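Local coordinates for protein glutathione uptake transporter (Shewanella oneidensis, PDB 4UVM) that probably transports peptides across the membrane as a proton-coupled symporter of the major facilitator superfamily, at residues F162-K173 and E336-L346. Numbering follows the deposited sequence.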
# COMPACT_ATOMS: atom_id res chain seq x y z
N PHE A 162 12.17 -5.09 -10.88
CA PHE A 162 12.33 -5.26 -12.31
C PHE A 162 12.77 -6.68 -12.66
O PHE A 162 12.10 -7.38 -13.42
CB PHE A 162 13.33 -4.25 -12.87
CG PHE A 162 13.58 -4.39 -14.35
CD1 PHE A 162 12.64 -3.95 -15.27
CD2 PHE A 162 14.76 -4.95 -14.81
CE1 PHE A 162 12.87 -4.07 -16.63
CE2 PHE A 162 14.99 -5.07 -16.17
CZ PHE A 162 14.05 -4.63 -17.08
N PHE A 163 13.90 -7.10 -12.09
CA PHE A 163 14.46 -8.41 -12.41
C PHE A 163 13.66 -9.57 -11.81
O PHE A 163 13.60 -10.65 -12.39
CB PHE A 163 15.91 -8.50 -11.95
CG PHE A 163 16.87 -7.72 -12.82
CD1 PHE A 163 17.30 -8.23 -14.03
CD2 PHE A 163 17.34 -6.48 -12.42
CE1 PHE A 163 18.17 -7.52 -14.84
CE2 PHE A 163 18.21 -5.76 -13.22
CZ PHE A 163 18.63 -6.28 -14.43
N ALA A 164 13.03 -9.35 -10.65
CA ALA A 164 12.21 -10.40 -10.05
C ALA A 164 10.96 -10.65 -10.88
O ALA A 164 10.42 -11.75 -10.88
CB ALA A 164 11.83 -10.03 -8.63
N SER A 165 10.50 -9.63 -11.60
CA SER A 165 9.34 -9.77 -12.48
C SER A 165 9.68 -10.56 -13.74
O SER A 165 8.80 -11.09 -14.41
CB SER A 165 8.80 -8.39 -12.86
OG SER A 165 8.43 -7.65 -11.72
N LEU A 166 10.97 -10.62 -14.07
CA LEU A 166 11.42 -11.30 -15.27
C LEU A 166 11.79 -12.74 -14.99
O LEU A 166 11.34 -13.66 -15.67
CB LEU A 166 12.62 -10.57 -15.88
CG LEU A 166 12.43 -9.13 -16.34
CD1 LEU A 166 13.72 -8.58 -16.94
CD2 LEU A 166 11.29 -9.04 -17.34
N SER A 167 12.63 -12.93 -13.98
CA SER A 167 13.22 -14.23 -13.69
C SER A 167 12.28 -15.22 -13.01
O SER A 167 12.31 -16.41 -13.30
CB SER A 167 14.47 -14.03 -12.84
OG SER A 167 14.25 -13.04 -11.85
N MET A 168 11.45 -14.73 -12.09
CA MET A 168 10.59 -15.61 -11.28
C MET A 168 9.45 -16.31 -12.03
O MET A 168 9.12 -17.45 -11.70
CB MET A 168 10.01 -14.82 -10.10
CG MET A 168 11.06 -14.34 -9.13
SD MET A 168 12.14 -15.69 -8.63
CE MET A 168 13.51 -14.76 -7.93
N PRO A 169 8.83 -15.63 -13.02
CA PRO A 169 7.87 -16.39 -13.85
C PRO A 169 8.52 -17.56 -14.58
O PRO A 169 7.91 -18.62 -14.69
CB PRO A 169 7.38 -15.34 -14.85
CG PRO A 169 7.50 -14.07 -14.13
CD PRO A 169 8.74 -14.19 -13.30
N LEU A 170 9.73 -17.34 -15.09
CA LEU A 170 10.47 -18.37 -15.80
C LEU A 170 10.90 -19.50 -14.88
O LEU A 170 10.86 -20.67 -15.25
CB LEU A 170 11.69 -17.76 -16.48
CG LEU A 170 11.37 -16.83 -17.65
CD1 LEU A 170 12.64 -16.23 -18.22
CD2 LEU A 170 10.61 -17.60 -18.71
N LEU A 171 11.31 -19.15 -13.67
CA LEU A 171 11.73 -20.14 -12.69
C LEU A 171 10.56 -21.03 -12.29
O LEU A 171 10.73 -22.22 -12.05
CB LEU A 171 12.32 -19.45 -11.45
CG LEU A 171 13.71 -19.90 -11.02
CD1 LEU A 171 14.70 -19.73 -12.16
CD2 LEU A 171 14.17 -19.13 -9.79
N LEU A 172 9.37 -20.43 -12.22
CA LEU A 172 8.16 -21.15 -11.86
C LEU A 172 7.74 -22.10 -12.98
O LEU A 172 7.26 -23.21 -12.72
CB LEU A 172 7.03 -20.17 -11.56
CG LEU A 172 5.65 -20.73 -11.23
CD1 LEU A 172 5.68 -21.47 -9.90
CD2 LEU A 172 4.62 -19.62 -11.20
N LYS A 173 7.93 -21.66 -14.21
CA LYS A 173 7.53 -22.43 -15.38
C LYS A 173 8.35 -23.70 -15.53
O LYS A 173 7.82 -24.76 -15.85
CB LYS A 173 7.66 -21.58 -16.65
CG LYS A 173 6.78 -22.04 -17.79
CD LYS A 173 5.31 -21.82 -17.47
CE LYS A 173 4.44 -22.02 -18.70
NZ LYS A 173 3.01 -21.70 -18.43
N GLU A 336 5.97 -14.74 -20.63
CA GLU A 336 4.97 -15.03 -19.61
C GLU A 336 4.25 -13.75 -19.21
O GLU A 336 4.89 -12.70 -19.07
CB GLU A 336 5.63 -15.67 -18.38
CG GLU A 336 6.20 -17.06 -18.62
CD GLU A 336 5.14 -18.15 -18.52
OE1 GLU A 336 4.51 -18.26 -17.45
OE2 GLU A 336 4.94 -18.89 -19.51
N PRO A 337 2.92 -13.82 -19.04
CA PRO A 337 2.09 -12.65 -18.73
C PRO A 337 2.56 -11.87 -17.50
O PRO A 337 2.37 -10.66 -17.43
CB PRO A 337 0.71 -13.26 -18.48
CG PRO A 337 0.71 -14.51 -19.28
CD PRO A 337 2.11 -15.04 -19.18
N ALA A 338 3.18 -12.56 -16.54
CA ALA A 338 3.61 -11.93 -15.30
C ALA A 338 4.79 -10.99 -15.51
O ALA A 338 5.09 -10.16 -14.64
CB ALA A 338 3.97 -13.00 -14.27
N MET A 339 5.46 -11.11 -16.65
CA MET A 339 6.63 -10.28 -16.94
C MET A 339 6.26 -8.83 -17.25
O MET A 339 7.12 -7.96 -17.33
CB MET A 339 7.43 -10.85 -18.10
CG MET A 339 7.94 -12.27 -17.91
SD MET A 339 9.12 -12.71 -19.20
CE MET A 339 9.00 -14.49 -19.18
N MET A 340 4.97 -8.58 -17.45
CA MET A 340 4.50 -7.24 -17.76
C MET A 340 4.65 -6.31 -16.56
O MET A 340 4.66 -5.08 -16.71
CB MET A 340 3.04 -7.28 -18.21
CG MET A 340 2.85 -7.99 -19.54
SD MET A 340 3.83 -7.21 -20.83
CE MET A 340 2.87 -5.74 -21.16
N GLN A 341 4.77 -6.90 -15.38
CA GLN A 341 4.95 -6.15 -14.15
C GLN A 341 6.29 -5.44 -14.10
O GLN A 341 6.48 -4.51 -13.32
CB GLN A 341 4.81 -7.08 -12.94
CG GLN A 341 3.47 -7.76 -12.82
CD GLN A 341 3.35 -8.55 -11.54
OE1 GLN A 341 3.14 -9.76 -11.55
NE2 GLN A 341 3.48 -7.86 -10.41
N ALA A 342 7.23 -5.89 -14.93
CA ALA A 342 8.55 -5.28 -14.98
C ALA A 342 8.50 -3.91 -15.65
O ALA A 342 9.43 -3.12 -15.54
CB ALA A 342 9.52 -6.20 -15.72
N LEU A 343 7.40 -3.64 -16.35
CA LEU A 343 7.23 -2.37 -17.03
C LEU A 343 7.17 -1.20 -16.05
O LEU A 343 7.70 -0.12 -16.33
CB LEU A 343 5.95 -2.38 -17.88
CG LEU A 343 6.10 -2.87 -19.32
CD1 LEU A 343 4.74 -2.92 -19.98
CD2 LEU A 343 7.04 -1.97 -20.10
N ASN A 344 6.54 -1.42 -14.90
CA ASN A 344 6.35 -0.35 -13.92
C ASN A 344 7.64 0.19 -13.29
O ASN A 344 7.82 1.41 -13.26
CB ASN A 344 5.40 -0.83 -12.81
CG ASN A 344 5.22 0.21 -11.72
OD1 ASN A 344 4.42 1.14 -11.86
ND2 ASN A 344 5.96 0.05 -10.63
N PRO A 345 8.55 -0.68 -12.80
CA PRO A 345 9.80 -0.12 -12.28
C PRO A 345 10.63 0.56 -13.36
O PRO A 345 11.35 1.51 -13.07
CB PRO A 345 10.54 -1.34 -11.73
CG PRO A 345 9.49 -2.36 -11.52
CD PRO A 345 8.52 -2.14 -12.62
N LEU A 346 10.54 0.05 -14.59
CA LEU A 346 11.25 0.66 -15.72
C LEU A 346 10.69 2.04 -16.03
O LEU A 346 11.43 2.98 -16.30
CB LEU A 346 11.16 -0.22 -16.96
CG LEU A 346 11.91 0.30 -18.19
CD1 LEU A 346 13.36 -0.17 -18.18
CD2 LEU A 346 11.21 -0.10 -19.48
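Between the two six-helix bundles of this major facilitator fold, Pro169 and its neighbours on helix 143-175 pack antiparallel against Ala338, Met339 and Ala342, in the 3-10 turns leading into helix 343-366. The CA atoms of Phe162 and Ala342 are 4.6 Å apart, the phenylalanine ring being turned aside, and one turn on Ser165 CB meets Ala342 CB at 3.7 Å. Having no N-H, Pro169 cannot bond to Ser165 O one turn back, and the helix kinks here; that carbonyl instead receives a CA-H...O contact from Met339 CA (3.4 Å, 157° at the hydrogen). Pro169 CG itself rests on Ala338 CB. Ser165 OG hydrogen-bonds back to Ser161 O in its own helix. With CG anti to the backbone N (chi1 178°), the Phe162 ring swings across to set its CD1 edge by Ala342 O, while its CB meets Pro345. Further along, Met339 runs extended to put CE 3.5 Å from Leu170 CD2, the two side chains crossing at about a right angle. At the end of the contact Glu336 OE2 makes a salt bridge with Lys173 NZ at 3.6 Å, the lysine's methylenes lying against the carboxylate. Replacing Glu336 with alanine would probably leave the Lys173 ammonium without its carboxylate mate. Packing of helix 143-175 of the N-terminal bundle on helix 343-366 of the C-terminal one is typical of how the halves of a major facilitator transporter meet.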